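PDB 3GOX: restriction endonuclease Hpy99I from Helicobacter pylori, which probably cuts double-stranded DNA at a pseudopalindromic target sequence, as a type II restriction enzyme with a beta-beta-alpha-metal nuclease fold. Local coordinates for residues 11-23 against 29-41. Numbering follows the deposited sequence. Where two conformers were deposited one is given.
Sequences MLKNDDFVIAKNQ and PNSVGVIRAVNGK
Strands 17-20 and 32-39 form an antiparallel beta hairpin; the axes of these strand segments approach to 4.6 Å, and their directions, 133° apart, show a marked twist from strict antiparallel. Val18 and Gly33 make the hydrogen-bonded pair: Val18 N gives to Gly33 O at 2.9 Å, and Gly33 N returns a bond to Val18 O. Non-hydrogen-bonded pairs flank it, Phe17 with Val34 and Ile19 with Val32. Phe17 CE1 lies 3.8 Å from Val34 CB, while Val34 CG2, anti to the backbone N, sits over one ring face near the rim. Val137 of the second subunit packs on Val34. The side chains of Ile35 and Val18 cross at about a right angle, Ile35 CD1 lying 4.0 Å from Val18 CG2.

The type II turn from Lys13 to Asp16 extends the pairing. Asp15 N donates to Ile35 O in a nearly straight bond (N-H...O 173°), and Ile35 N gives to Asp16 O. Within the turn, Asp16 OD2 takes the Lys13 N-H from above its carboxylate plane, at 2.8 Å. A water joins Asp15 OD1, Ile35 O and Arg36 NH1. This hairpin forms the interior of an antiparallel sheet, strand 42-47 beside 32-39 and 61-63 beside 17-20, consistent with the SH3-like domain assigned to this family.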
loop_
_atom_site.group_PDB
_atom_site.type_symbol
_atom_site.label_atom_id
_atom_site.label_comp_id
_atom_site.label_asym_id
_atom_site.label_seq_id
_atom_site.Cartn_x
_atom_site.Cartn_y
_atom_site.Cartn_z
ATOM N N MET A 11 -9.712 -0.684 41.522
ATOM C CA MET A 11 -8.386 -0.362 40.917
ATOM C C MET A 11 -8.417 -0.472 39.387
ATOM O O MET A 11 -8.291 0.544 38.691
ATOM C CB MET A 11 -7.301 -1.266 41.511
ATOM C CG MET A 11 -5.882 -1.004 40.995
ATOM S SD MET A 11 -5.453 0.751 40.843
ATOM C CE MET A 11 -3.732 0.715 41.347
ATOM N N LEU A 12 -8.573 -1.686 38.858
ATOM C CA LEU A 12 -8.776 -1.859 37.414
ATOM C C LEU A 12 -10.198 -1.413 37.047
ATOM O O LEU A 12 -11.159 -1.587 37.827
ATOM C CB LEU A 12 -8.512 -3.297 36.956
ATOM C CG LEU A 12 -7.051 -3.765 36.964
ATOM C CD1 LEU A 12 -6.978 -5.274 36.745
ATOM C CD2 LEU A 12 -6.181 -3.047 35.912
ATOM N N LYS A 13 -10.312 -0.791 35.881
ATOM C CA LYS A 13 -11.590 -0.319 35.349
ATOM C C LYS A 13 -11.834 -0.976 34.009
ATOM O O LYS A 13 -10.889 -1.289 33.276
ATOM C CB LYS A 13 -11.569 1.199 35.141
ATOM C CG LYS A 13 -11.246 2.010 36.366
ATOM C CD LYS A 13 -11.277 3.489 36.052
ATOM C CE LYS A 13 -10.271 3.900 34.973
ATOM N NZ LYS A 13 -10.156 5.393 34.887
ATOM N N ASN A 14 -13.098 -1.170 33.669
ATOM C CA ASN A 14 -13.451 -1.534 32.309
ATOM C C ASN A 14 -12.786 -0.574 31.321
ATOM O O ASN A 14 -12.738 0.641 31.552
ATOM C CB ASN A 14 -14.970 -1.580 32.124
ATOM C CG ASN A 14 -15.596 -2.821 32.764
ATOM O OD1 ASN A 14 -14.950 -3.878 32.834
ATOM N ND2 ASN A 14 -16.865 -2.713 33.182
ATOM N N ASP A 15 -12.249 -1.161 30.244
ATOM C CA ASP A 15 -11.567 -0.492 29.128
ATOM C C ASP A 15 -10.080 -0.271 29.393
ATOM O O ASP A 15 -9.361 0.131 28.475
ATOM C CB ASP A 15 -12.233 0.810 28.697
ATOM C CG ASP A 15 -13.704 0.636 28.377
ATOM O OD1 ASP A 15 -14.079 -0.410 27.831
ATOM O OD2 ASP A 15 -14.463 1.596 28.614
ATOM N N ASP A 16 -9.611 -0.543 30.611
ATOM C CA ASP A 16 -8.176 -0.473 30.904
ATOM C C ASP A 16 -7.437 -1.595 30.185
ATOM O O ASP A 16 -7.996 -2.666 29.925
ATOM C CB ASP A 16 -7.865 -0.631 32.396
ATOM C CG ASP A 16 -8.243 0.573 33.230
ATOM O OD1 ASP A 16 -8.521 1.668 32.692
ATOM O OD2 ASP A 16 -8.196 0.401 34.471
ATOM N N PHE A 17 -6.165 -1.351 29.894
ATOM C CA PHE A 17 -5.284 -2.357 29.304
ATOM C C PHE A 17 -4.311 -2.959 30.309
ATOM O O PHE A 17 -3.812 -2.278 31.199
ATOM C CB PHE A 17 -4.523 -1.753 28.118
ATOM C CG PHE A 17 -5.397 -1.513 26.925
ATOM C CD1 PHE A 17 -5.667 -2.530 26.030
ATOM C CD2 PHE A 17 -5.993 -0.284 26.730
ATOM C CE1 PHE A 17 -6.506 -2.298 24.949
ATOM C CE2 PHE A 17 -6.828 -0.054 25.652
ATOM C CZ PHE A 17 -7.077 -1.075 24.764
ATOM N N VAL A 18 -4.082 -4.260 30.170
ATOM C CA VAL A 18 -3.235 -5.017 31.064
ATOM C C VAL A 18 -2.389 -5.992 30.271
ATOM O O VAL A 18 -2.718 -6.311 29.108
ATOM C CB VAL A 18 -4.068 -5.832 32.076
ATOM C CG1 VAL A 18 -4.801 -4.889 33.030
ATOM C CG2 VAL A 18 -5.053 -6.767 31.370
ATOM N N ILE A 19 -1.332 -6.480 30.910
ATOM C CA ILE A 19 -0.644 -7.661 30.418
ATOM C C ILE A 19 -0.793 -8.783 31.431
ATOM O O ILE A 19 -0.900 -8.552 32.644
ATOM C CB ILE A 19 0.854 -7.419 30.117
ATOM C CG1 ILE A 19 1.563 -6.810 31.326
ATOM C CG2 ILE A 19 0.988 -6.559 28.850
ATOM C CD1 ILE A 19 3.067 -6.661 31.133
ATOM N N ALA A 20 -0.777 -10.006 30.928
ATOM C CA ALA A 20 -0.627 -11.184 31.776
ATOM C C ALA A 20 0.782 -11.221 32.341
ATOM O O ALA A 20 1.750 -11.206 31.596
ATOM C CB ALA A 20 -0.905 -12.458 30.969
ATOM N N LYS A 21 0.891 -11.285 33.662
ATOM C CA LYS A 21 2.200 -11.415 34.299
ATOM C C LYS A 21 2.807 -12.795 34.086
ATOM O O LYS A 21 4.015 -12.916 33.974
ATOM C CB LYS A 21 2.099 -11.152 35.803
ATOM C CG LYS A 21 1.781 -9.719 36.166
ATOM C CD LYS A 21 1.644 -9.543 37.694
ATOM C CE LYS A 21 2.987 -9.408 38.358
ATOM N NZ LYS A 21 2.869 -8.720 39.673
ATOM N N ASN A 22 1.960 -13.817 34.073
ATOM C CA ASN A 22 2.377 -15.208 33.996
ATOM C C ASN A 22 1.501 -15.934 32.985
ATOM O O ASN A 22 0.630 -15.328 32.365
ATOM C CB ASN A 22 2.229 -15.883 35.370
ATOM C CG ASN A 22 2.710 -15.004 36.510
ATOM O OD1 ASN A 22 3.885 -14.652 36.569
ATOM N ND2 ASN A 22 1.796 -14.638 37.412
ATOM N N GLN A 23 1.730 -17.233 32.824
ATOM C CA GLN A 23 0.910 -18.069 31.949
ATOM C C GLN A 23 -0.490 -18.243 32.504
ATOM O O GLN A 23 -0.671 -18.647 33.658
ATOM C CB GLN A 23 1.546 -19.456 31.795
ATOM C CG GLN A 23 0.943 -20.309 30.665
ATOM C CD GLN A 23 1.532 -20.025 29.294
ATOM O OE1 GLN A 23 2.668 -19.551 29.168
ATOM N NE2 GLN A 23 0.770 -20.367 28.242
ATOM N N PRO A 29 2.798 -15.088 28.981
ATOM C CA PRO A 29 3.120 -13.823 29.610
ATOM C C PRO A 29 3.304 -12.685 28.616
ATOM O O PRO A 29 3.743 -12.912 27.504
ATOM C CB PRO A 29 4.411 -14.114 30.380
ATOM C CG PRO A 29 4.357 -15.565 30.621
ATOM C CD PRO A 29 3.716 -16.156 29.416
ATOM N N ASN A 30 2.923 -11.476 29.042
ATOM C CA ASN A 30 3.043 -10.239 28.265
ATOM C C ASN A 30 2.007 -10.088 27.167
ATOM O O ASN A 30 2.006 -9.091 26.436
ATOM C CB ASN A 30 4.458 -10.035 27.709
ATOM C CG ASN A 30 5.483 -9.939 28.795
ATOM O OD1 ASN A 30 5.191 -9.437 29.866
ATOM N ND2 ASN A 30 6.679 -10.444 28.539
ATOM N N SER A 31 1.059 -11.021 27.117
ATOM C CA SER A 31 -0.126 -10.872 26.258
ATOM C C SER A 31 -0.943 -9.698 26.734
ATOM O O SER A 31 -1.256 -9.616 27.924
ATOM C CB SER A 31 -0.973 -12.136 26.310
ATOM O OG SER A 31 -0.294 -13.251 25.754
ATOM N N VAL A 32 -1.303 -8.795 25.821
ATOM C CA VAL A 32 -2.121 -7.622 26.126
ATOM C C VAL A 32 -3.593 -7.994 26.081
ATOM O O VAL A 32 -4.078 -8.649 25.157
ATOM C CB VAL A 32 -1.846 -6.459 25.145
ATOM C CG1 VAL A 32 -2.735 -5.229 25.459
ATOM C CG2 VAL A 32 -0.371 -6.087 25.222
ATOM N N GLY A 33 -4.310 -7.535 27.098
ATOM C CA GLY A 33 -5.753 -7.675 27.167
ATOM C C GLY A 33 -6.416 -6.378 27.565
ATOM O O GLY A 33 -5.780 -5.465 28.091
ATOM N N VAL A 34 -7.713 -6.306 27.283
ATOM C CA VAL A 34 -8.559 -5.191 27.709
ATOM C C VAL A 34 -9.587 -5.717 28.733
ATOM O O VAL A 34 -10.152 -6.822 28.596
ATOM C CB VAL A 34 -9.234 -4.511 26.506
ATOM C CG1 VAL A 34 -10.102 -5.456 25.715
ATOM C CG2 VAL A 34 -10.010 -3.290 26.967
ATOM N N ILE A 35 -9.833 -4.937 29.787
ATOM C CA ILE A 35 -10.777 -5.336 30.824
ATOM C C ILE A 35 -12.203 -5.146 30.322
ATOM O O ILE A 35 -12.560 -4.048 29.896
ATOM C CB ILE A 35 -10.567 -4.497 32.105
ATOM C CG1 ILE A 35 -9.119 -4.627 32.596
ATOM C CG2 ILE A 35 -11.592 -4.876 33.194
ATOM C CD1 ILE A 35 -8.715 -6.011 32.868
ATOM N N ARG A 36 -13.006 -6.221 30.368
ATOM C CA ARG A 36 -14.372 -6.229 29.849
ATOM C C ARG A 36 -15.453 -6.295 30.917
ATOM O O ARG A 36 -16.600 -5.935 30.665
ATOM C CB ARG A 36 -14.556 -7.397 28.857
ATOM C CG ARG A 36 -13.715 -7.299 27.582
ATOM C CD ARG A 36 -13.799 -5.942 26.868
ATOM N NE ARG A 36 -13.811 -6.076 25.421
ATOM C CZ ARG A 36 -13.623 -5.072 24.573
ATOM N NH1 ARG A 36 -13.351 -3.852 25.027
ATOM N NH2 ARG A 36 -13.679 -5.302 23.261
ATOM N N ALA A 37 -15.089 -6.812 32.085
ATOM C CA ALA A 37 -15.957 -6.761 33.256
ATOM C C ALA A 37 -15.084 -6.852 34.492
ATOM O O ALA A 37 -13.985 -7.373 34.439
ATOM C CB ALA A 37 -16.996 -7.895 33.225
ATOM N N VAL A 38 -15.608 -6.327 35.597
ATOM C CA VAL A 38 -14.936 -6.354 36.892
ATOM C C VAL A 38 -15.831 -7.048 37.919
ATOM O O VAL A 38 -17.015 -6.725 38.045
ATOM C CB VAL A 38 -14.599 -4.922 37.386
ATOM C CG1 VAL A 38 -13.995 -4.962 38.787
ATOM C CG2 VAL A 38 -13.658 -4.205 36.407
ATOM N N ASN A 39 -15.254 -8.009 38.641
ATOM C CA ASN A 39 -15.915 -8.673 39.778
ATOM C C ASN A 39 -15.052 -8.744 41.048
ATOM O O ASN A 39 -14.303 -9.699 41.236
ATOM C CB ASN A 39 -16.286 -10.096 39.389
ATOM C CG ASN A 39 -17.449 -10.151 38.441
ATOM O OD1 ASN A 39 -17.283 -10.371 37.243
ATOM N ND2 ASN A 39 -18.642 -9.948 38.976
ATOM N N GLY A 40 -15.164 -7.764 41.932
ATOM C CA GLY A 40 -14.273 -7.721 43.093
ATOM C C GLY A 40 -12.835 -7.538 42.638
ATOM O O GLY A 40 -12.531 -6.594 41.915
ATOM N N LYS A 41 -11.944 -8.442 43.035
ATOM C CA LYS A 41 -10.557 -8.388 42.557
ATOM C C LYS A 41 -10.268 -9.400 41.450
ATOM O O LYS A 41 -9.149 -9.888 41.308
ATOM C CB LYS A 41 -9.567 -8.542 43.717
ATOM C CG LYS A 41 -9.613 -7.374 44.694
ATOM C CD LYS A 41 -8.274 -7.148 45.381
ATOM C CE LYS A 41 -8.305 -5.903 46.249
ATOM N NZ LYS A 41 -7.097 -5.788 47.123
HETATM O O HOH W 1 -14.053 -2.890 27.789
HETATM O O HOH W 2 5.184 -10.625 32.195
#